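Local structure of uncharacterized protein (Streptomyces malaysiense, 6ZYL) at residues Thr58-Val63 against Thr112-Arg117; Asp87-His92 against Val146-Thr151; Pro77-His80 against Trp85-Arg88. The protein catalyses the beta-hydroxylation of thioholgamide as the non-heme monooxygenase ThoJ, a member of the phytanoyl-CoA dioxygenase family and thus probably dependent on iron and 2-oxoglutarate. All blocks are in the same frame, centred on the assembly; numbering follows the deposited sequence.

Contact 1: Thr58-Val63 against Thr112-Arg117; sequences TYLRAV and TNLFIR
Y59 is the first residue of 58-63 to touch 112-117, and it does so loosely: its ring atom CE2 lies 4.4 Å from CD1 of L114. The ring is probably held from outside: Y59 OH is hydrogen-bonded to A74 O, and the ring packs edge-to-face with W85, a residue that L114 also touches. L60 follows and carries most of the contact. Its CG is anti to the carbonyl carbon (chi1 -73°), which sends the forked end of the side chain out toward the sheet, where the two methyls take separate partners. CD2 of L60 meets CD1 of L114 at 4.0 Å, while CD1 of L60 meets CD1 of I116 at 3.8 Å; both encounters are tip to tip. Since L114 and I116 are two places apart on strand 107-117, they extend from the same face of the sheet, whereas F115 between them turns to the opposite face and touches R145 and W147. Beyond L60, V63 rests on A74 and F271 instead. The short axes make an angle of 98°, so these turns of the helix run almost square to this part of the strand, on the outside of the double-stranded beta-helix expected of this family. The axes are 13.0 Å apart at their closest, so contact is limited to side-chain ends, and 112 Å² is buried in total. With no hydrogen bond linking the segments, cohesion here is purely apolar and lacks directional preference; orientation is probably set by the polar bonds around it, such as that of Y59.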
loop_
_atom_site.group_PDB
_atom_site.type_symbol
_atom_site.label_atom_id
_atom_site.label_comp_id
_atom_site.label_asym_id
_atom_site.label_seq_id
_atom_site.Cartn_x
_atom_site.Cartn_y
_atom_site.Cartn_z
ATOM N N THR A 58 -16.891 -8.892 1.753
ATOM C CA THR A 58 -17.267 -9.953 2.630
ATOM C C THR A 58 -16.365 -9.933 3.876
ATOM O O THR A 58 -16.820 -10.046 4.946
ATOM C CB THR A 58 -17.208 -11.318 1.930
ATOM O OG1 THR A 58 -18.234 -11.403 0.969
ATOM C CG2 THR A 58 -17.384 -12.426 2.906
ATOM N N TYR A 59 -15.086 -9.731 3.686
ATOM C CA TYR A 59 -14.144 -9.658 4.762
ATOM C C TYR A 59 -14.424 -8.473 5.701
ATOM O O TYR A 59 -14.388 -8.628 6.862
ATOM C CB TYR A 59 -12.741 -9.592 4.180
ATOM C CG TYR A 59 -11.730 -8.896 5.009
ATOM C CD1 TYR A 59 -11.034 -9.569 5.991
ATOM C CD2 TYR A 59 -11.455 -7.593 4.821
ATOM C CE1 TYR A 59 -10.117 -8.950 6.752
ATOM C CE2 TYR A 59 -10.524 -6.965 5.566
ATOM C CZ TYR A 59 -9.867 -7.649 6.539
ATOM O OH TYR A 59 -8.994 -7.014 7.261
ATOM N N LEU A 60 -14.742 -7.325 5.146
ATOM C CA LEU A 60 -15.004 -6.158 5.921
ATOM C C LEU A 60 -16.229 -6.354 6.806
ATOM O O LEU A 60 -16.222 -5.964 7.912
ATOM C CB LEU A 60 -15.157 -4.936 5.043
ATOM C CG LEU A 60 -13.901 -4.362 4.406
ATOM C CD1 LEU A 60 -14.204 -3.302 3.396
ATOM C CD2 LEU A 60 -12.900 -3.876 5.415
ATOM N N ARG A 61 -17.266 -6.964 6.269
ATOM C CA ARG A 61 -18.462 -7.240 7.032
ATOM C C ARG A 61 -18.165 -8.218 8.169
ATOM O O ARG A 61 -18.587 -8.022 9.239
ATOM C CB ARG A 61 -19.599 -7.809 6.174
ATOM C CG ARG A 61 -20.241 -6.838 5.216
ATOM C CD ARG A 61 -21.477 -7.383 4.544
ATOM N NE ARG A 61 -21.219 -8.448 3.616
ATOM C CZ ARG A 61 -20.874 -8.287 2.349
ATOM N NH1 ARG A 61 -20.773 -7.105 1.803
ATOM N NH2 ARG A 61 -20.669 -9.329 1.627
ATOM N N ALA A 62 -17.404 -9.240 7.894
ATOM C CA ALA A 62 -17.077 -10.224 8.873
ATOM C C ALA A 62 -16.279 -9.679 10.042
ATOM O O ALA A 62 -16.638 -9.904 11.145
ATOM C CB ALA A 62 -16.314 -11.343 8.220
ATOM N N VAL A 63 -15.243 -8.905 9.789
ATOM C CA VAL A 63 -14.456 -8.354 10.888
ATOM C C VAL A 63 -15.253 -7.298 11.640
ATOM O O VAL A 63 -15.110 -7.157 12.860
ATOM C CB VAL A 63 -13.118 -7.788 10.375
ATOM C CG1 VAL A 63 -12.317 -8.877 9.673
ATOM C CG2 VAL A 63 -13.349 -6.601 9.454
ATOM N N THR A 112 0.075 -3.926 4.071
ATOM C CA THR A 112 -1.035 -3.770 3.142
ATOM C C THR A 112 -2.025 -2.773 3.725
ATOM O O THR A 112 -2.177 -2.664 4.946
ATOM C CB THR A 112 -1.750 -5.099 2.840
ATOM O OG1 THR A 112 -2.059 -5.785 4.058
ATOM C CG2 THR A 112 -0.875 -5.984 1.955
ATOM N N ASN A 113 -2.693 -2.041 2.837
ATOM C CA ASN A 113 -3.646 -1.012 3.225
ATOM C C ASN A 113 -4.856 -1.076 2.309
ATOM O O ASN A 113 -4.714 -1.249 1.095
ATOM C CB ASN A 113 -3.034 0.396 3.137
ATOM C CG ASN A 113 -2.240 0.769 4.367
ATOM O OD1 ASN A 113 -2.788 1.274 5.345
ATOM N ND2 ASN A 113 -0.937 0.530 4.319
ATOM N N LEU A 114 -6.041 -0.933 2.891
ATOM C CA LEU A 114 -7.261 -0.686 2.135
ATOM C C LEU A 114 -7.535 0.812 2.175
ATOM O O LEU A 114 -7.694 1.386 3.256
ATOM C CB LEU A 114 -8.441 -1.468 2.709
ATOM C CG LEU A 114 -8.759 -2.801 2.034
ATOM C CD1 LEU A 114 -9.821 -3.547 2.841
ATOM C CD2 LEU A 114 -9.213 -2.609 0.597
ATOM N N PHE A 115 -7.559 1.444 1.006
ATOM C CA PHE A 115 -7.881 2.863 0.869
ATOM C C PHE A 115 -9.224 2.939 0.150
ATOM O O PHE A 115 -9.298 2.767 -1.069
ATOM C CB PHE A 115 -6.787 3.608 0.112
ATOM C CG PHE A 115 -5.477 3.670 0.847
ATOM C CD1 PHE A 115 -5.424 4.097 2.166
ATOM C CD2 PHE A 115 -4.300 3.303 0.221
ATOM C CE1 PHE A 115 -4.221 4.154 2.844
ATOM C CE2 PHE A 115 -3.093 3.359 0.892
ATOM C CZ PHE A 115 -3.054 3.786 2.206
ATOM N N ILE A 116 -10.286 3.177 0.914
ATOM C CA ILE A 116 -11.647 3.193 0.397
ATOM C C ILE A 116 -12.197 4.604 0.534
ATOM O O ILE A 116 -12.182 5.179 1.628
ATOM C CB ILE A 116 -12.544 2.184 1.135
ATOM C CG1 ILE A 116 -11.977 0.770 0.988
ATOM C CG2 ILE A 116 -13.969 2.244 0.605
ATOM C CD1 ILE A 116 -12.481 -0.206 2.030
ATOM N N ARG A 117 -12.666 5.162 -0.577
ATOM C CA ARG A 117 -13.333 6.459 -0.580
ATOM C C ARG A 117 -14.791 6.238 -0.949
ATOM O O ARG A 117 -15.110 6.046 -2.134
ATOM C CB ARG A 117 -12.652 7.412 -1.563
ATOM C CG ARG A 117 -11.198 7.674 -1.188
ATOM C CD ARG A 117 -10.584 8.802 -1.994
ATOM N NE ARG A 117 -10.776 10.100 -1.353
ATOM C CZ ARG A 117 -9.998 10.584 -0.391
ATOM N NH1 ARG A 117 -8.963 9.883 0.050
ATOM N NH2 ARG A 117 -10.254 11.777 0.129
#

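Contact 2: Asp87-His92 against Val146-Thr151; sequences DRIVHH and VWVALT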
loop_
_atom_site.group_PDB
_atom_site.type_symbol
_atom_site.label_atom_id
_atom_site.label_comp_id
_atom_site.label_asym_id
_atom_site.label_seq_id
_atom_site.Cartn_x
_atom_site.Cartn_y
_atom_site.Cartn_z
ATOM N N ASP A 87 -4.011 -12.144 0.780
ATOM C CA ASP A 87 -2.871 -13.032 0.584
ATOM C C ASP A 87 -2.682 -13.358 -0.892
ATOM O O ASP A 87 -1.550 -13.399 -1.388
ATOM C CB ASP A 87 -3.062 -14.314 1.394
ATOM C CG ASP A 87 -2.093 -15.411 0.989
ATOM O OD1 ASP A 87 -0.944 -15.402 1.481
ATOM O OD2 ASP A 87 -2.480 -16.279 0.179
ATOM N N ARG A 88 -3.783 -13.583 -1.612
ATOM C CA ARG A 88 -3.683 -13.966 -3.017
ATOM C C ARG A 88 -3.108 -12.836 -3.861
ATOM O O ARG A 88 -2.271 -13.077 -4.740
ATOM C CB ARG A 88 -5.059 -14.379 -3.540
ATOM C CG ARG A 88 -5.056 -14.939 -4.955
ATOM C CD ARG A 88 -6.453 -15.399 -5.377
ATOM N NE ARG A 88 -7.402 -14.292 -5.478
ATOM C CZ ARG A 88 -8.417 -14.092 -4.643
ATOM N NH1 ARG A 88 -8.632 -14.928 -3.633
ATOM N NH2 ARG A 88 -9.224 -13.055 -4.819
ATOM N N ILE A 89 -3.528 -11.596 -3.607
ATOM C CA ILE A 89 -3.107 -10.488 -4.459
ATOM C C ILE A 89 -1.623 -10.195 -4.267
ATOM O O ILE A 89 -0.883 -10.012 -5.239
ATOM C CB ILE A 89 -3.970 -9.242 -4.191
ATOM C CG1 ILE A 89 -5.409 -9.501 -4.649
ATOM C CG2 ILE A 89 -3.391 -8.033 -4.905
ATOM C CD1 ILE A 89 -6.357 -8.339 -4.446
ATOM N N VAL A 90 -1.162 -10.141 -3.013
ATOM C CA VAL A 90 0.232 -9.778 -2.782
ATOM C C VAL A 90 1.185 -10.842 -3.315
ATOM O O VAL A 90 2.382 -10.574 -3.475
ATOM C CB VAL A 90 0.516 -9.514 -1.290
ATOM C CG1 VAL A 90 -0.477 -8.504 -0.726
ATOM C CG2 VAL A 90 0.492 -10.811 -0.489
ATOM N N HIS A 91 0.691 -12.046 -3.592
ATOM C CA HIS A 91 1.499 -13.100 -4.194
ATOM C C HIS A 91 1.252 -13.252 -5.690
ATOM O O HIS A 91 1.811 -14.165 -6.306
ATOM C CB HIS A 91 1.232 -14.437 -3.492
ATOM C CG HIS A 91 1.801 -14.517 -2.109
ATOM N ND1 HIS A 91 1.122 -14.065 -0.997
ATOM C CD2 HIS A 91 2.985 -14.994 -1.658
ATOM C CE1 HIS A 91 1.864 -14.260 0.079
ATOM N NE2 HIS A 91 2.999 -14.821 -0.294
ATOM N N HIS A 92 0.445 -12.383 -6.286
ATOM C CA HIS A 92 0.109 -12.519 -7.695
ATOM C C HIS A 92 1.368 -12.401 -8.549
ATOM O O HIS A 92 2.124 -11.431 -8.400
ATOM C CB HIS A 92 -0.903 -11.451 -8.100
ATOM C CG HIS A 92 -1.562 -11.716 -9.415
ATOM N ND1 HIS A 92 -0.921 -11.517 -10.618
ATOM C CD2 HIS A 92 -2.800 -12.173 -9.716
ATOM C CE1 HIS A 92 -1.737 -11.839 -11.605
ATOM N NE2 HIS A 92 -2.883 -12.239 -11.085
ATOM N N VAL A 146 2.600 -0.705 -4.310
ATOM C CA VAL A 146 1.721 -1.119 -5.399
ATOM C C VAL A 146 0.292 -0.784 -4.997
ATOM O O VAL A 146 -0.216 -1.293 -3.992
ATOM C CB VAL A 146 1.878 -2.615 -5.711
ATOM C CG1 VAL A 146 0.898 -3.033 -6.800
ATOM C CG2 VAL A 146 3.312 -2.918 -6.123
ATOM N N TRP A 147 -0.353 0.071 -5.784
ATOM C CA TRP A 147 -1.684 0.612 -5.512
ATOM C C TRP A 147 -2.645 -0.062 -6.484
ATOM O O TRP A 147 -2.764 0.353 -7.640
ATOM C CB TRP A 147 -1.651 2.125 -5.684
ATOM C CG TRP A 147 -2.805 2.905 -5.150
ATOM C CD1 TRP A 147 -3.113 3.129 -3.842
ATOM C CD2 TRP A 147 -3.775 3.618 -5.922
ATOM N NE1 TRP A 147 -4.229 3.928 -3.750
ATOM C CE2 TRP A 147 -4.655 4.240 -5.015
ATOM C CE3 TRP A 147 -3.990 3.786 -7.294
ATOM C CZ2 TRP A 147 -5.734 5.016 -5.435
ATOM C CZ3 TRP A 147 -5.063 4.557 -7.709
ATOM C CH2 TRP A 147 -5.920 5.162 -6.784
ATOM N N VAL A 148 -3.319 -1.107 -6.013
ATOM C CA VAL A 148 -4.158 -1.942 -6.864
ATOM C C VAL A 148 -5.575 -1.388 -6.872
ATOM O O VAL A 148 -6.172 -1.160 -5.812
ATOM C CB VAL A 148 -4.147 -3.403 -6.388
ATOM C CG1 VAL A 148 -5.018 -4.262 -7.299
ATOM C CG2 VAL A 148 -2.728 -3.942 -6.331
ATOM N N ALA A 149 -6.124 -1.194 -8.069
ATOM C CA ALA A 149 -7.486 -0.699 -8.236
ATOM C C ALA A 149 -8.451 -1.878 -8.192
ATOM O O ALA A 149 -8.472 -2.710 -9.106
ATOM C CB ALA A 149 -7.626 0.065 -9.551
ATOM N N LEU A 150 -9.249 -1.957 -7.125
ATOM C CA LEU A 150 -10.303 -2.961 -7.061
ATOM C C LEU A 150 -11.563 -2.484 -7.771
ATOM O O LEU A 150 -12.314 -3.304 -8.309
ATOM C CB LEU A 150 -10.611 -3.312 -5.606
ATOM C CG LEU A 150 -9.467 -3.960 -4.824
ATOM C CD1 LEU A 150 -9.940 -4.380 -3.435
ATOM C CD2 LEU A 150 -8.885 -5.151 -5.570
ATOM N N THR A 151 -11.811 -1.177 -7.764
ATOM C CA THR A 151 -12.745 -0.519 -8.664
ATOM C C THR A 151 -11.955 0.289 -9.687
ATOM O O THR A 151 -10.753 0.517 -9.535
ATOM C CB THR A 151 -13.698 0.413 -7.902
ATOM O OG1 THR A 151 -12.937 1.427 -7.231
ATOM C CG2 THR A 151 -14.528 -0.358 -6.891
#
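Segments 87-92 and 146-151 come nearest at I89 and V148, whose CA atoms are 8.9 Å apart, a separation that only side chains bridge. Within 87-92, I89 alone reaches across, and it divides its branches between two residues. Its CG2 faces CG2 of V148 at 4.4 Å. Its longer arm is fully extended (chi2 -180°), which carries CD1 past V148 to CD2 of L150 at 4.2 Å. L150 lies just beyond the strand; its CB does not head for the helix, yet its extended isobutyl group swings one methyl back to meet I89. All three residues are buried, the distances are relaxed, and 94 Å² is covered between the segments, evidence of light apolar contact. Away from this apolar meeting, H91 folds onto its own segment, its ND1 giving its proton to D87 O at 2.8 Å. The bond is fairly straight (160°), and the acceptor sits at the ring edge, 9° out of its plane. It stands alongside the weak backbone bonds of H91 N to D87 O and R88 O. H92 then serves as N-cap of the next helix, its ND1 bonded to A94 N. On the other face of the strand, W147 NE1 binds a tartaric acid molecule, probably from the crystallisation liquor. Helix 93-103 completes the setting: its I95 touches I89, V146 and V148, while V148 pairs through its backbone with F232 of strand 229-237 and V90 of helix 84-90 packs on V109 of strand 107-117.

Contact 3: Pro77-His80 against Trp85-Arg88; sequences PKIH and WADR
I79 and W85 cross at a slant, where the loop leading to helix 84-90 folds back against that helix on the outside of the double-stranded beta-helix core expected for this family. The branch that does the touching is CG2 of I79: a chi1 of -52° puts CG1 beside the backbone N and leaves CG2 anti to it, turned to the helix. CG2 of I79 lies 3.8 Å from CZ2 of W85 and 3.6 Å from CB of A86, touching both the indole and the alanine. The tryptophan owes its place to a chi1 of 69°, with CG between the backbone N and the carbonyl carbon, and CB of A86 sits above one ring face, offset toward the rim. Edge-to-face packing with F232 holds the same indole from outside the contact. H80 approaches A86 differently, backbone first. Its CA is 3.7 Å from CB of A86, so backbone and alanine methyl pack directly, while its imidazole leads away from the helix and uses ND1 to bond with OG1 of T112. The 190 Å² buried here involves no direct hydrogen bond between the segments. One polar link exists nonetheless, where H80 O stands 3.7 Å from CB of D87. D87 OD2 is engaged in a salt bridge with R266; OD1 instead joins H80 through a water lying in the plane of the H80 ring, at its edge. That water donates both protons, one to H80 O at 2.7 Å and the other to D87 OD1 at 2.6 Å.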
loop_
_atom_site.group_PDB
_atom_site.type_symbol
_atom_site.label_atom_id
_atom_site.label_comp_id
_atom_site.label_asym_id
_atom_site.label_seq_id
_atom_site.Cartn_x
_atom_site.Cartn_y
_atom_site.Cartn_z
ATOM N N PRO A 77 -2.436 -2.903 9.210
ATOM C CA PRO A 77 -1.422 -2.878 8.156
ATOM C C PRO A 77 -1.021 -4.264 7.671
ATOM O O PRO A 77 -0.016 -4.398 6.966
ATOM C CB PRO A 77 -0.241 -2.194 8.847
ATOM C CG PRO A 77 -0.348 -2.701 10.296
ATOM C CD PRO A 77 -1.821 -3.079 10.540
ATOM N N LYS A 78 -1.790 -5.282 8.048
ATOM C CA LYS A 78 -1.415 -6.667 7.781
ATOM C C LYS A 78 -2.623 -7.479 7.322
ATOM O O LYS A 78 -2.853 -8.604 7.770
ATOM C CB LYS A 78 -0.788 -7.300 9.023
ATOM C CG LYS A 78 0.411 -6.556 9.585
ATOM C CD LYS A 78 1.666 -6.823 8.767
ATOM C CE LYS A 78 2.860 -6.064 9.330
ATOM N NZ LYS A 78 4.149 -6.513 8.734
ATOM N N ILE A 79 -3.409 -6.917 6.405
ATOM C CA ILE A 79 -4.581 -7.634 5.908
ATOM C C ILE A 79 -4.169 -8.984 5.336
ATOM O O ILE A 79 -4.848 -9.998 5.538
ATOM C CB ILE A 79 -5.326 -6.789 4.859
ATOM C CG1 ILE A 79 -5.630 -5.392 5.395
ATOM C CG2 ILE A 79 -6.620 -7.484 4.440
ATOM C CD1 ILE A 79 -6.155 -4.431 4.334
ATOM N N HIS A 80 -3.039 -9.021 4.627
ATOM C CA HIS A 80 -2.595 -10.226 3.942
ATOM C C HIS A 80 -2.248 -11.368 4.886
ATOM O O HIS A 80 -2.060 -12.494 4.416
ATOM C CB HIS A 80 -1.378 -9.899 3.073
ATOM C CG HIS A 80 -0.240 -9.285 3.832
ATOM N ND1 HIS A 80 -0.294 -8.011 4.354
ATOM C CD2 HIS A 80 0.983 -9.770 4.153
ATOM C CE1 HIS A 80 0.843 -7.738 4.967
ATOM N NE2 HIS A 80 1.637 -8.788 4.859
ATOM N N TRP A 85 -8.110 -13.314 0.345
ATOM C CA TRP A 85 -8.138 -12.470 -0.847
ATOM C C TRP A 85 -6.929 -11.543 -0.888
ATOM O O TRP A 85 -6.349 -11.316 -1.956
ATOM C CB TRP A 85 -9.439 -11.665 -0.902
ATOM C CG TRP A 85 -9.567 -10.607 0.151
ATOM C CD1 TRP A 85 -10.192 -10.725 1.356
ATOM C CD2 TRP A 85 -9.064 -9.266 0.090
ATOM N NE1 TRP A 85 -10.107 -9.545 2.052
ATOM C CE2 TRP A 85 -9.418 -8.632 1.298
ATOM C CE3 TRP A 85 -8.346 -8.540 -0.866
ATOM C CZ2 TRP A 85 -9.079 -7.311 1.576
ATOM C CZ3 TRP A 85 -8.008 -7.228 -0.588
ATOM C CH2 TRP A 85 -8.378 -6.626 0.622
ATOM N N ALA A 86 -6.529 -11.003 0.267
ATOM C CA ALA A 86 -5.345 -10.153 0.312
ATOM C C ALA A 86 -4.075 -10.977 0.137
ATOM O O ALA A 86 -3.152 -10.565 -0.574
ATOM C CB ALA A 86 -5.304 -9.377 1.627
ATOM N N ASP A 87 -4.011 -12.144 0.780
ATOM C CA ASP A 87 -2.871 -13.032 0.584
ATOM C C ASP A 87 -2.682 -13.358 -0.892
ATOM O O ASP A 87 -1.550 -13.399 -1.388
ATOM C CB ASP A 87 -3.062 -14.314 1.394
ATOM C CG ASP A 87 -2.093 -15.411 0.989
ATOM O OD1 ASP A 87 -0.944 -15.402 1.481
ATOM O OD2 ASP A 87 -2.480 -16.279 0.179
ATOM N N ARG A 88 -3.783 -13.583 -1.612
ATOM C CA ARG A 88 -3.683 -13.966 -3.017
ATOM C C ARG A 88 -3.108 -12.836 -3.861
ATOM O O ARG A 88 -2.271 -13.077 -4.740
ATOM C CB ARG A 88 -5.059 -14.379 -3.540
ATOM C CG ARG A 88 -5.056 -14.939 -4.955
ATOM C CD ARG A 88 -6.453 -15.399 -5.377
ATOM N NE ARG A 88 -7.402 -14.292 -5.478
ATOM C CZ ARG A 88 -8.417 -14.092 -4.643
ATOM N NH1 ARG A 88 -8.632 -14.928 -3.633
ATOM N NH2 ARG A 88 -9.224 -13.055 -4.819
HETATM O O HOH W 1 -0.049 -13.287 2.774
#

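How the contacts relate
Segments follow the chain as 58-63, 77-80, 85-88 overlapping 87-92, then 112-117 and 146-151. Contact 3 is thus nested inside the loop closed by contact 1, whereas contacts 1 and 2 interlace. The centres of contact 1 and contact 2 are about 13 Å apart. Contact 3 is centred about 10 Å from contact 1 and about 9 Å from contact 2. Contacts 1 and 2 reach the same mixed sheet through strands 107-117 and 143-149; contacts 2 and 3 share helix 84-90, including D87 and R88. T112 joins all three neighbourhoods, its CG2 lying 3.7 Å from V90 CG1 and its N 2.9 Å from P77 O. Together they seat two helices and a loop on the sheet.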